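Local coordinates for protein leucyl-trna synthetase (Plasmodium falciparum, PDB 5FOC) that probably joins leucine to its tRNA with ATP as the whole enzyme and, through this editing domain, hydrolyses wrongly charged tRNA, at residues E7-I11 with K360-I364; T127-E131 with C355-K360; A133-N137 with T230-I235; C257-D261 with S294-I298; Q336-M342 with K351-R356. The protein carries 2 engineered substitutions. All coordinates share one frame; numbering follows the deposited sequence.

The five contacts lie in the editing domain. Contacts 1, 2 and 5 follow one another along helix 352-365, which is joined in turn to strand 7-15, the loop after strand 120-127, and the end of helix 325-339 with strand 341-342. Contacts 1 and 2 have centres about 7 Å apart and share Lys-360; contacts 2 and 5, about 9 Å apart, share Cys-355 and Arg-356. Contact 3 takes up the next part of the same loop and touches contact 4 through the Lys-234 to Glu-295 salt bridge. Along the chain, contact 1 spans the others, and contacts 3, 4 and 5 come in series. This last helix thereby ties the N-terminal strand to loops from mid-domain.

Contact 1. Residues E7-I11 with K360-I364; sequences EYTLI and KQNII
Glu-7 and Lys-360 reach across the contact with extended side chains that cross at a slant and end in a salt bridge, Lys-360 NZ to Glu-7 OE2, at 2.8 Å. The ammonium meets OE2 on its anti side, 19° out of the carboxylate plane. Water 1 adds a second link between the same two residues, donating to the Glu-7 carbonyl oxygen and accepting from Lys-360 NZ. On its way to this end the lysine chain passes Thr-9, whose OG1 lies 3.3 Å from Lys-360 CG. Here helix 352-365 packs on strand 7-15 of the large mixed sheet of the editing domain, the short segments running at 40° to each other with 9.7 Å between their axes. Thr-9 uses its two branches differently: OG1 sits against the lysine, while CG2, anti to the backbone N, turns to the helix and comes 4.2 Å from Ile-363 CG2. The other arm of Ile-363 ends in CD1, 4.5 Å from Ile-11 CD1. Beside them the tip of Ile-364 approaches Thr-9 CG2 and also touches Leu-371 of strand 369-373, which pairs with strand 7-15.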
# COMPACT_ATOMS: atom_id res chain seq x y z
N GLU A 7 -2.65 1.77 16.29
CA GLU A 7 -3.75 1.75 15.34
C GLU A 7 -3.19 2.34 14.03
O GLU A 7 -2.50 3.36 14.04
CB GLU A 7 -4.94 2.55 15.85
CG GLU A 7 -6.08 2.60 14.84
CD GLU A 7 -7.36 3.16 15.40
OE1 GLU A 7 -8.07 2.41 16.10
OE2 GLU A 7 -7.67 4.36 15.14
N TYR A 8 -3.44 1.65 12.93
CA TYR A 8 -3.05 2.09 11.58
C TYR A 8 -4.33 2.37 10.82
O TYR A 8 -5.38 1.76 11.10
CB TYR A 8 -2.25 1.01 10.86
CG TYR A 8 -0.94 0.67 11.52
CD1 TYR A 8 -0.90 -0.23 12.61
CD2 TYR A 8 0.23 1.33 11.19
CE1 TYR A 8 0.30 -0.52 13.23
CE2 TYR A 8 1.44 1.04 11.79
CZ TYR A 8 1.45 0.13 12.86
OH TYR A 8 2.65 -0.12 13.42
N THR A 9 -4.23 3.22 9.78
CA THR A 9 -5.32 3.39 8.84
C THR A 9 -4.85 2.70 7.56
O THR A 9 -3.75 2.94 7.12
CB THR A 9 -5.66 4.85 8.56
OG1 THR A 9 -5.97 5.51 9.77
CG2 THR A 9 -6.88 4.94 7.65
N LEU A 10 -5.59 1.70 7.15
CA LEU A 10 -5.37 1.06 5.85
C LEU A 10 -6.20 1.77 4.79
O LEU A 10 -7.38 2.01 4.96
CB LEU A 10 -5.72 -0.43 5.88
CG LEU A 10 -5.14 -1.26 7.03
CD1 LEU A 10 -5.50 -2.72 6.82
CD2 LEU A 10 -3.65 -1.04 7.17
N ILE A 11 -5.53 2.12 3.69
CA ILE A 11 -6.16 2.80 2.56
C ILE A 11 -6.21 1.80 1.42
O ILE A 11 -5.24 1.10 1.16
CB ILE A 11 -5.38 4.07 2.20
CG1 ILE A 11 -5.42 5.06 3.41
CG2 ILE A 11 -5.93 4.75 0.95
CD1 ILE A 11 -4.59 6.30 3.25
N LYS A 360 -9.54 9.78 9.56
CA LYS A 360 -9.83 8.38 9.91
C LYS A 360 -11.31 8.05 9.79
O LYS A 360 -11.66 7.03 9.19
CB LYS A 360 -9.38 8.05 11.32
CG LYS A 360 -7.94 7.67 11.40
CD LYS A 360 -7.68 7.22 12.86
CE LYS A 360 -6.26 6.74 13.02
NZ LYS A 360 -5.94 6.47 14.44
N GLN A 361 -12.16 8.91 10.38
CA GLN A 361 -13.62 8.80 10.29
C GLN A 361 -14.12 8.77 8.83
O GLN A 361 -14.92 7.91 8.47
CB GLN A 361 -14.33 9.92 11.08
CG GLN A 361 -14.16 9.80 12.61
CD GLN A 361 -14.73 10.98 13.38
OE1 GLN A 361 -15.41 11.85 12.83
NE2 GLN A 361 -14.47 11.00 14.70
N ASN A 362 -13.62 9.69 7.99
CA ASN A 362 -14.15 9.88 6.65
C ASN A 362 -13.72 8.73 5.79
O ASN A 362 -14.53 8.19 5.01
CB ASN A 362 -13.68 11.22 6.04
CG ASN A 362 -14.30 12.44 6.73
OD1 ASN A 362 -15.44 12.39 7.23
ND2 ASN A 362 -13.56 13.55 6.73
N ILE A 363 -12.46 8.33 5.95
CA ILE A 363 -11.94 7.20 5.16
C ILE A 363 -12.74 5.94 5.42
O ILE A 363 -13.13 5.25 4.46
CB ILE A 363 -10.45 6.97 5.42
CG1 ILE A 363 -9.65 8.13 4.83
CG2 ILE A 363 -10.00 5.58 4.92
CD1 ILE A 363 -8.18 8.15 5.18
N ILE A 364 -13.01 5.65 6.70
CA ILE A 364 -13.77 4.46 7.08
C ILE A 364 -15.23 4.57 6.60
O ILE A 364 -15.76 3.63 5.98
CB ILE A 364 -13.68 4.19 8.60
CG1 ILE A 364 -12.40 3.40 8.93
CG2 ILE A 364 -14.86 3.35 9.11
CD1 ILE A 364 -11.10 3.90 8.33
O HOH W 1 -3.29 5.72 13.63

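Contact 2. Residues T127-E131 with C355-K360; sequences TLKPE and CRKLAK
Arg-356 takes hold of Glu-131 side-on with two nitrogens, one to each carboxylate oxygen. NE donates to OE1 of Glu-131 at 2.7 Å and NH2 donates to its OE2 at 2.8 Å, the latter bond almost straight at 176°. Both acceptors lie in the guanidinium plane, but the carboxylate is turned 31° from it: OE1 is met from above the carboxylate plane, and OE2 on its syn side but tilted out of that plane. Over one guanidinium face stands the Leu-128 carbonyl oxygen, 3.2 Å from Arg-356 CZ, where its partial negative charge probably complements the cation without a hydrogen bond. The arginine chain, bent at chi2 and chi3, brings its CD to 3.9 Å from CD of Pro-130, crossing the proline ring at about a right angle. By its sequence, TLKPET probably corresponds to the threonine-rich segment that borders the editing pocket in relatives, and here it forms the turn leaving strand 120-127. The proline also rests on the helix through CG, 3.8 Å from Lys-360 CG, and Ala-359 CB lies 3.9 Å from Glu-131 CA. Farther out, Thr-127 OG1 accepts from Lys-129 N in an ST turn (2.9 Å), shaping the chain just ahead of the proline, while the Thr-127 backbone is bonded to Thr-9 of strand 7-15. The Lys-129 ammonium points to other partners, Gln-336 OE1 and, weakly, the Asp-261 carbonyl oxygen. Tyr-333 of helix 325-339 touches Leu-128, Lys-129 and Arg-356 alike.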
# COMPACT_ATOMS: atom_id res chain seq x y z
N THR A 127 -0.88 3.61 6.93
CA THR A 127 -0.39 4.92 7.28
C THR A 127 -0.78 5.27 8.74
O THR A 127 -1.89 4.92 9.19
CB THR A 127 -0.88 6.03 6.30
OG1 THR A 127 -0.25 7.27 6.60
CG2 THR A 127 -2.36 6.20 6.33
N LEU A 128 0.12 6.01 9.38
CA LEU A 128 -0.20 6.70 10.62
C LEU A 128 -0.59 8.13 10.43
O LEU A 128 -0.95 8.82 11.35
CB LEU A 128 0.99 6.62 11.58
CG LEU A 128 1.38 5.20 11.97
CD1 LEU A 128 2.74 5.18 12.65
CD2 LEU A 128 0.28 4.58 12.80
N LYS A 129 -0.61 8.61 9.15
CA LYS A 129 -0.94 9.95 8.87
C LYS A 129 -2.00 10.00 7.75
O LYS A 129 -1.71 10.49 6.63
CB LYS A 129 0.30 10.74 8.43
CG LYS A 129 1.57 10.71 9.23
CD LYS A 129 2.54 11.70 8.55
CE LYS A 129 3.99 11.50 8.90
NZ LYS A 129 4.88 12.59 8.39
N PRO A 130 -3.20 9.47 8.01
CA PRO A 130 -4.25 9.43 6.95
C PRO A 130 -4.62 10.77 6.37
O PRO A 130 -5.01 10.81 5.18
CB PRO A 130 -5.46 8.79 7.60
CG PRO A 130 -5.19 8.98 9.11
CD PRO A 130 -3.71 8.92 9.28
N GLU A 131 -4.46 11.85 7.12
CA GLU A 131 -4.76 13.22 6.69
C GLU A 131 -3.89 13.68 5.50
O GLU A 131 -4.14 14.75 4.94
CB GLU A 131 -4.68 14.22 7.87
CG GLU A 131 -3.28 14.47 8.44
CD GLU A 131 -2.68 13.34 9.30
OE1 GLU A 131 -3.37 12.33 9.62
OE2 GLU A 131 -1.48 13.47 9.66
N CYS A 355 -7.68 16.95 12.48
CA CYS A 355 -7.90 16.35 11.17
C CYS A 355 -7.57 14.87 11.12
O CYS A 355 -8.22 14.09 10.40
CB CYS A 355 -7.02 17.07 10.16
SG CYS A 355 -7.33 16.48 8.50
N ARG A 356 -6.51 14.48 11.85
CA ARG A 356 -6.14 13.07 12.05
C ARG A 356 -7.38 12.20 12.35
O ARG A 356 -7.58 11.12 11.76
CB ARG A 356 -5.19 13.00 13.24
CG ARG A 356 -4.86 11.61 13.76
CD ARG A 356 -4.14 10.79 12.73
NE ARG A 356 -2.99 11.51 12.19
CZ ARG A 356 -1.79 11.62 12.75
NH1 ARG A 356 -1.53 11.07 13.97
NH2 ARG A 356 -0.84 12.31 12.13
N LYS A 357 -8.20 12.68 13.29
CA LYS A 357 -9.39 11.95 13.73
C LYS A 357 -10.48 11.98 12.66
O LYS A 357 -11.05 10.95 12.36
CB LYS A 357 -9.93 12.43 15.13
CG LYS A 357 -9.05 12.10 16.34
CD LYS A 357 -9.60 12.75 17.62
CE LYS A 357 -8.67 12.73 18.86
NZ LYS A 357 -8.72 13.93 19.83
N LEU A 358 -10.70 13.15 12.04
CA LEU A 358 -11.75 13.31 11.06
C LEU A 358 -11.43 12.48 9.84
O LEU A 358 -12.31 11.81 9.31
CB LEU A 358 -11.93 14.78 10.64
CG LEU A 358 -12.52 15.72 11.67
CD1 LEU A 358 -12.69 17.08 11.05
CD2 LEU A 358 -13.88 15.26 12.19
N ALA A 359 -10.17 12.52 9.41
CA ALA A 359 -9.75 11.80 8.19
C ALA A 359 -9.91 10.28 8.38
O ALA A 359 -10.39 9.58 7.48
CB ALA A 359 -8.34 12.16 7.81
N LYS A 360 -9.54 9.78 9.56
CA LYS A 360 -9.83 8.38 9.91
C LYS A 360 -11.31 8.05 9.79
O LYS A 360 -11.66 7.03 9.19
CB LYS A 360 -9.38 8.05 11.32
CG LYS A 360 -7.94 7.67 11.40
CD LYS A 360 -7.68 7.22 12.86
CE LYS A 360 -6.26 6.74 13.02
NZ LYS A 360 -5.94 6.47 14.44

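Contact 3. Residues A133-N137 with T230-I235; sequences AYGQN and TNISKI
Lys-234 and Tyr-134 share the one direct hydrogen bond between the two loops: Lys-234 N donates to Tyr-134 O at 3.0 Å, nearly straight at 170°. Water 3 extends the link, donating to the carbonyl oxygens of both Tyr-134 and Gln-136 and accepting from Ile-235 N. Water 2 makes a second bridge, giving its protons to Ala-133 O and Gln-136 OE1 while accepting from Thr-230 OG1. That threonine oxygen is gripped from its own loop too, by Ile-232 N (3.0 Å) and Ser-233 N (2.9 Å). The pattern is an ST turn together with an ST motif, and it curls the loop between strands 227-229 and 238-242 against the 3-10 turn that precedes strand 138-141; all three strands belong to the mixed sheet of the editing domain. Among contacts through carbon, a CH-pi interaction sets Lys-234 CB over one face of the Tyr-134 ring, 3.8 Å from its centroid. The Ile-232 carbonyl oxygen lies instead at the ring edge, 3.5 Å from Tyr-134 CD1, and also receives a CA-H...O contact from Tyr-134. Apolar packing is made by Ala-133 CB on Ile-232 CG2, at 3.8 Å, and Ile-235 CD1 lies against CA and CB of Asn-137. The Lys-234 chain continues past the tyrosine hydroxyl to a salt bridge with Glu-295.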
# COMPACT_ATOMS: atom_id res chain seq x y z
N ALA A 133 -3.25 11.68 2.87
CA ALA A 133 -3.52 10.79 1.73
C ALA A 133 -3.76 11.58 0.44
O ALA A 133 -3.48 11.05 -0.70
CB ALA A 133 -4.69 9.89 2.00
N TYR A 134 -4.31 12.78 0.54
CA TYR A 134 -4.53 13.59 -0.74
C TYR A 134 -3.22 13.80 -1.47
O TYR A 134 -3.24 13.89 -2.75
CB TYR A 134 -5.17 14.93 -0.41
CG TYR A 134 -5.40 15.91 -1.53
CD1 TYR A 134 -6.43 15.69 -2.42
CD2 TYR A 134 -4.69 17.07 -1.61
CE1 TYR A 134 -6.71 16.61 -3.43
CE2 TYR A 134 -4.94 18.01 -2.62
CZ TYR A 134 -5.97 17.76 -3.49
OH TYR A 134 -6.26 18.64 -4.48
N GLY A 135 -2.10 13.93 -0.77
CA GLY A 135 -0.79 14.16 -1.37
C GLY A 135 -0.05 12.95 -1.87
O GLY A 135 1.11 13.07 -2.22
N GLN A 136 -0.65 11.77 -1.83
CA GLN A 136 0.04 10.55 -2.19
C GLN A 136 0.49 10.62 -3.67
O GLN A 136 -0.38 10.90 -4.50
CB GLN A 136 -0.84 9.32 -1.99
CG GLN A 136 -0.08 8.04 -2.16
CD GLN A 136 -0.87 6.78 -1.97
OE1 GLN A 136 -2.00 6.82 -1.51
NE2 GLN A 136 -0.32 5.65 -2.42
N ASN A 137 1.76 10.42 -3.90
CA ASN A 137 2.30 10.42 -5.32
C ASN A 137 2.79 9.09 -5.82
O ASN A 137 2.92 8.87 -7.05
CB ASN A 137 3.28 11.58 -5.54
CG ASN A 137 4.45 11.62 -4.60
OD1 ASN A 137 4.35 11.12 -3.44
ND2 ASN A 137 5.53 12.27 -5.00
N THR A 230 -5.90 5.83 -5.32
CA THR A 230 -6.89 5.75 -4.23
C THR A 230 -8.04 6.70 -4.54
O THR A 230 -7.93 7.52 -5.51
CB THR A 230 -6.29 6.20 -2.86
OG1 THR A 230 -6.19 7.62 -2.83
CG2 THR A 230 -4.96 5.52 -2.57
N ASN A 231 -9.14 6.65 -3.80
CA ASN A 231 -10.23 7.61 -4.00
C ASN A 231 -10.03 8.93 -3.25
O ASN A 231 -10.92 9.79 -3.23
CB ASN A 231 -11.58 6.97 -3.65
CG ASN A 231 -11.97 5.90 -4.64
OD1 ASN A 231 -11.76 6.04 -5.87
ND2 ASN A 231 -12.57 4.84 -4.16
N ILE A 232 -8.85 9.09 -2.64
CA ILE A 232 -8.50 10.29 -1.92
C ILE A 232 -7.42 11.10 -2.62
O ILE A 232 -7.34 12.31 -2.42
CB ILE A 232 -8.03 9.92 -0.46
CG1 ILE A 232 -9.00 8.95 0.16
CG2 ILE A 232 -7.88 11.18 0.38
CD1 ILE A 232 -8.44 8.22 1.36
N SER A 233 -6.56 10.46 -3.40
CA SER A 233 -5.37 11.10 -3.94
C SER A 233 -5.73 12.13 -5.04
O SER A 233 -6.66 11.88 -5.84
CB SER A 233 -4.41 10.05 -4.50
OG SER A 233 -4.98 9.26 -5.54
N LYS A 234 -5.04 13.25 -5.01
CA LYS A 234 -5.19 14.31 -5.98
C LYS A 234 -4.94 13.76 -7.39
O LYS A 234 -5.73 14.07 -8.36
CB LYS A 234 -4.19 15.44 -5.72
CG LYS A 234 -4.45 16.64 -6.65
CD LYS A 234 -3.59 17.83 -6.38
CE LYS A 234 -2.24 17.68 -7.01
NZ LYS A 234 -1.59 19.01 -7.14
N ILE A 235 -3.82 13.06 -7.55
CA ILE A 235 -3.46 12.37 -8.83
C ILE A 235 -3.74 10.89 -8.76
O ILE A 235 -3.81 10.28 -7.64
CB ILE A 235 -1.99 12.62 -9.23
CG1 ILE A 235 -0.98 12.02 -8.25
CG2 ILE A 235 -1.75 14.10 -9.41
CD1 ILE A 235 0.47 12.30 -8.55
O HOH W 2 -4.25 8.35 -1.18
O HOH W 3 -1.86 13.09 -4.96

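Contact 4. Residues C257-D261 with S294-I298; sequences CVSSD and SESCI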
# COMPACT_ATOMS: atom_id res chain seq x y z
N CYS A 257 3.30 6.73 -0.45
CA CYS A 257 4.37 7.67 -0.54
C CYS A 257 3.71 9.04 -0.55
O CYS A 257 2.90 9.33 -1.45
CB CYS A 257 5.18 7.47 -1.84
SG CYS A 257 6.44 8.72 -2.06
N VAL A 258 4.00 9.87 0.46
CA VAL A 258 3.63 11.28 0.44
C VAL A 258 4.89 12.08 0.62
O VAL A 258 5.22 12.50 1.73
CB VAL A 258 2.59 11.69 1.51
CG1 VAL A 258 2.11 13.13 1.31
CG2 VAL A 258 1.42 10.76 1.48
N SER A 259 5.60 12.35 -0.47
CA SER A 259 6.95 12.88 -0.38
C SER A 259 7.03 14.32 0.13
O SER A 259 8.07 14.72 0.68
CB SER A 259 7.73 12.70 -1.67
OG SER A 259 7.02 13.35 -2.72
N SER A 260 5.94 15.06 0.04
CA SER A 260 5.89 16.40 0.58
C SER A 260 5.92 16.43 2.09
O SER A 260 6.48 17.35 2.62
CB SER A 260 4.62 17.14 0.12
OG SER A 260 3.46 16.39 0.37
N ASP A 261 5.26 15.46 2.70
CA ASP A 261 4.95 15.53 4.14
C ASP A 261 5.65 14.51 5.00
O ASP A 261 5.45 14.52 6.27
CB ASP A 261 3.47 15.35 4.29
CG ASP A 261 2.67 16.49 3.65
OD1 ASP A 261 3.18 17.64 3.60
OD2 ASP A 261 1.50 16.24 3.30
N SER A 294 3.87 15.62 -5.16
CA SER A 294 3.06 15.37 -3.96
C SER A 294 2.57 16.69 -3.39
O SER A 294 3.38 17.51 -3.02
CB SER A 294 3.98 14.71 -2.98
OG SER A 294 3.30 14.58 -1.70
N GLU A 295 1.25 16.91 -3.38
CA GLU A 295 0.69 18.14 -2.91
C GLU A 295 0.80 18.10 -1.36
O GLU A 295 0.28 17.20 -0.77
CB GLU A 295 -0.77 18.26 -3.29
CG GLU A 295 -1.39 19.60 -2.94
CD GLU A 295 -0.96 20.72 -3.86
OE1 GLU A 295 -0.89 20.50 -5.11
OE2 GLU A 295 -0.67 21.81 -3.31
N SER A 296 1.51 19.06 -0.80
CA SER A 296 1.72 19.11 0.68
C SER A 296 0.39 19.39 1.37
O SER A 296 -0.37 20.31 0.98
CB SER A 296 2.74 20.17 1.02
OG SER A 296 3.08 20.10 2.41
N CYS A 297 0.09 18.57 2.37
CA CYS A 297 -1.16 18.63 3.13
C CYS A 297 -1.03 19.36 4.48
O CYS A 297 -2.04 19.71 5.03
CB CYS A 297 -1.73 17.22 3.38
SG CYS A 297 -2.12 16.39 1.80
N ILE A 298 0.21 19.63 4.88
CA ILE A 298 0.49 20.07 6.27
C ILE A 298 1.53 21.18 6.25
O ILE A 298 2.63 21.00 5.72
CB ILE A 298 1.00 18.93 7.20
CG1 ILE A 298 -0.04 17.82 7.33
CG2 ILE A 298 1.25 19.48 8.63
CD1 ILE A 298 0.46 16.54 7.97
O HOH W 4 4.56 19.26 5.22
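The Asp-261 carboxylate is bound by the 294-298 loop through both oxygens, each using its syn lone pair. Ser-296 OG donates to Asp-261 OD1 at 2.7 Å, and Cys-297 N donates to Asp-261 OD2 at 2.9 Å with an angle of 161°. Water 4 adds a further donor to OD1 and continues to the Ile-298 carbonyl oxygen. One donor on OD2 and two on OD1 fix the rotation of the group. The second polar junction centres on Ser-294 OG, which accepts from Ser-260 N (3.2 Å) and donates to Gly-135 O. The Ser-260 hydroxyl, lodged between its backbone N and carbonyl carbon at chi1 51°, stands 2.8 Å from Ser-294 OG, with the Glu-295 carbonyl oxygen as a longer, weak alternative. Close packing accompanies these bonds: Ser-259 OG, hydrogen-bonded to Asn-137 ND2, comes to 3.3 Å from Ser-294 CB, and Ser-260 CB to 3.7 Å from Ser-296 CB. Asp-261 N bonds back to Val-258 O, closing a turn that presents Ser-260 and Asp-261 to the other loop. This turn joins strand 254-257 to helix 263-274, and its Asp-261 carbonyl oxygen accepts from Gln-336 of helix 325-339; the facing loop leads into strand 298-299, which pairs with strand 341-342.

Contact 5. Residues Q336-M342 with K351-R356; sequences QYFEGIM and KTFNCR
Tyr-337 extends between Arg-356 and Phe-353 of the following helix. Its CB holds CG anti to the backbone N (chi1 179°), which swings the ring toward helix 352-365. On one side of the ring, CD1 sits 3.6 Å from Arg-356 NH1, over the guanidinium face opposite the one covered by the Leu-128 carbonyl oxygen, the two planes only 13° apart; Glu-131 holds this guanidinium. Farther out CE1 meets Phe-353 CD1 at 3.7 Å, and CZ has Phe-353 CE1 at 3.4 Å. The hydroxyl at the tip, OH, comes to 3.3 Å from Phe-353 CE1. The two rings are inclined at 37°, and Phe-338 completes an aromatic cluster with its CE1 3.9 Å from Phe-353 CE1. Beyond the rings, Thr-352 N donates to Gly-340 O at 2.9 Å, and Met-342 SD lies 3.4 Å from Thr-352 OG1. Water 5 bonds four partners, donating to the carbonyl oxygens of Tyr-337 and Gly-340 and accepting from Lys-351 NZ and Phe-353 N. Gly-340 is the first residue beyond helix 325-339, and a single beta bridge pairs Ile-341 with Lys-351, the N-cap residue of helix 352-365; on its other side strand 341-342 pairs antiparallel with strand 298-299.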
# COMPACT_ATOMS: atom_id res chain seq x y z
N GLN A 336 4.16 17.57 13.44
CA GLN A 336 2.96 17.75 12.61
C GLN A 336 1.64 17.52 13.37
O GLN A 336 0.68 18.29 13.21
CB GLN A 336 3.03 16.80 11.42
CG GLN A 336 4.13 17.16 10.42
CD GLN A 336 4.17 16.16 9.28
OE1 GLN A 336 3.58 15.06 9.37
NE2 GLN A 336 4.87 16.52 8.20
N TYR A 337 1.61 16.52 14.26
CA TYR A 337 0.37 16.15 14.91
C TYR A 337 -0.00 17.30 15.85
O TYR A 337 -1.12 17.82 15.80
CB TYR A 337 0.53 14.82 15.67
CG TYR A 337 -0.68 14.32 16.43
CD1 TYR A 337 -1.92 14.15 15.82
CD2 TYR A 337 -0.56 13.97 17.77
CE1 TYR A 337 -3.00 13.65 16.51
CE2 TYR A 337 -1.65 13.48 18.50
CZ TYR A 337 -2.87 13.31 17.87
OH TYR A 337 -3.96 12.86 18.55
N PHE A 338 0.95 17.71 16.70
CA PHE A 338 0.62 18.76 17.65
C PHE A 338 0.62 20.20 17.14
O PHE A 338 0.02 21.06 17.78
CB PHE A 338 1.53 18.65 18.88
CG PHE A 338 1.24 17.44 19.74
CD1 PHE A 338 0.10 17.40 20.51
CD2 PHE A 338 2.08 16.34 19.76
CE1 PHE A 338 -0.20 16.30 21.31
CE2 PHE A 338 1.80 15.23 20.56
CZ PHE A 338 0.64 15.21 21.32
N GLU A 339 1.28 20.48 16.01
CA GLU A 339 1.50 21.84 15.62
C GLU A 339 1.09 22.11 14.18
O GLU A 339 1.00 23.25 13.80
CB GLU A 339 2.98 22.21 15.78
CG GLU A 339 3.46 22.15 17.20
CD GLU A 339 4.94 22.44 17.32
OE1 GLU A 339 5.44 23.35 16.64
OE2 GLU A 339 5.63 21.75 18.10
N GLY A 340 0.77 21.06 13.45
CA GLY A 340 0.54 21.23 12.00
C GLY A 340 -0.82 21.86 11.73
O GLY A 340 -1.77 21.67 12.52
N ILE A 341 -0.91 22.57 10.58
CA ILE A 341 -2.17 23.11 10.07
C ILE A 341 -2.37 22.47 8.70
O ILE A 341 -1.45 22.44 7.89
CB ILE A 341 -2.13 24.65 9.94
CG1 ILE A 341 -1.83 25.28 11.31
CG2 ILE A 341 -3.44 25.19 9.38
CD1 ILE A 341 -1.36 26.71 11.25
N MET A 342 -3.56 21.94 8.47
CA MET A 342 -3.92 21.39 7.16
C MET A 342 -4.06 22.45 6.08
O MET A 342 -4.63 23.53 6.29
CB MET A 342 -5.23 20.62 7.26
CG MET A 342 -5.27 19.46 8.27
SD MET A 342 -3.94 18.28 8.20
CE MET A 342 -4.24 17.66 6.52
N LYS A 351 -6.55 22.28 12.36
CA LYS A 351 -5.34 21.76 12.88
C LYS A 351 -5.20 20.28 12.56
O LYS A 351 -6.16 19.52 12.64
CB LYS A 351 -5.38 21.95 14.41
CG LYS A 351 -5.38 23.43 14.80
CD LYS A 351 -4.01 24.10 14.65
CE LYS A 351 -3.18 24.06 15.93
NZ LYS A 351 -2.59 22.72 16.20
N THR A 352 -3.98 19.87 12.26
CA THR A 352 -3.68 18.47 12.00
C THR A 352 -4.12 17.58 13.15
O THR A 352 -4.60 16.47 12.96
CB THR A 352 -2.18 18.33 11.71
OG1 THR A 352 -1.80 19.21 10.62
CG2 THR A 352 -1.79 16.94 11.41
N PHE A 353 -3.97 18.09 14.37
CA PHE A 353 -4.40 17.31 15.51
C PHE A 353 -5.85 16.83 15.43
O PHE A 353 -6.13 15.65 15.69
CB PHE A 353 -4.18 18.14 16.75
CG PHE A 353 -4.50 17.40 18.02
CD1 PHE A 353 -3.54 16.60 18.62
CD2 PHE A 353 -5.75 17.48 18.58
CE1 PHE A 353 -3.84 15.94 19.84
CE2 PHE A 353 -6.04 16.82 19.77
CZ PHE A 353 -5.10 16.02 20.36
N ASN A 354 -6.75 17.73 15.00
CA ASN A 354 -8.16 17.41 14.85
C ASN A 354 -8.39 16.58 13.55
O ASN A 354 -9.18 15.60 13.52
CB ASN A 354 -8.99 18.72 14.88
CG ASN A 354 -8.81 19.54 16.18
OD1 ASN A 354 -8.42 20.74 16.14
ND2 ASN A 354 -9.10 18.94 17.30
N CYS A 355 -7.68 16.95 12.48
CA CYS A 355 -7.90 16.35 11.17
C CYS A 355 -7.57 14.87 11.12
O CYS A 355 -8.22 14.09 10.40
CB CYS A 355 -7.02 17.07 10.16
SG CYS A 355 -7.33 16.48 8.50
N ARG A 356 -6.51 14.48 11.85
CA ARG A 356 -6.14 13.07 12.05
C ARG A 356 -7.38 12.20 12.35
O ARG A 356 -7.58 11.12 11.76
CB ARG A 356 -5.19 13.00 13.24
CG ARG A 356 -4.86 11.61 13.76
CD ARG A 356 -4.14 10.79 12.73
NE ARG A 356 -2.99 11.51 12.19
CZ ARG A 356 -1.79 11.62 12.75
NH1 ARG A 356 -1.53 11.07 13.97
NH2 ARG A 356 -0.84 12.31 12.13
O HOH W 5 -2.21 20.38 14.87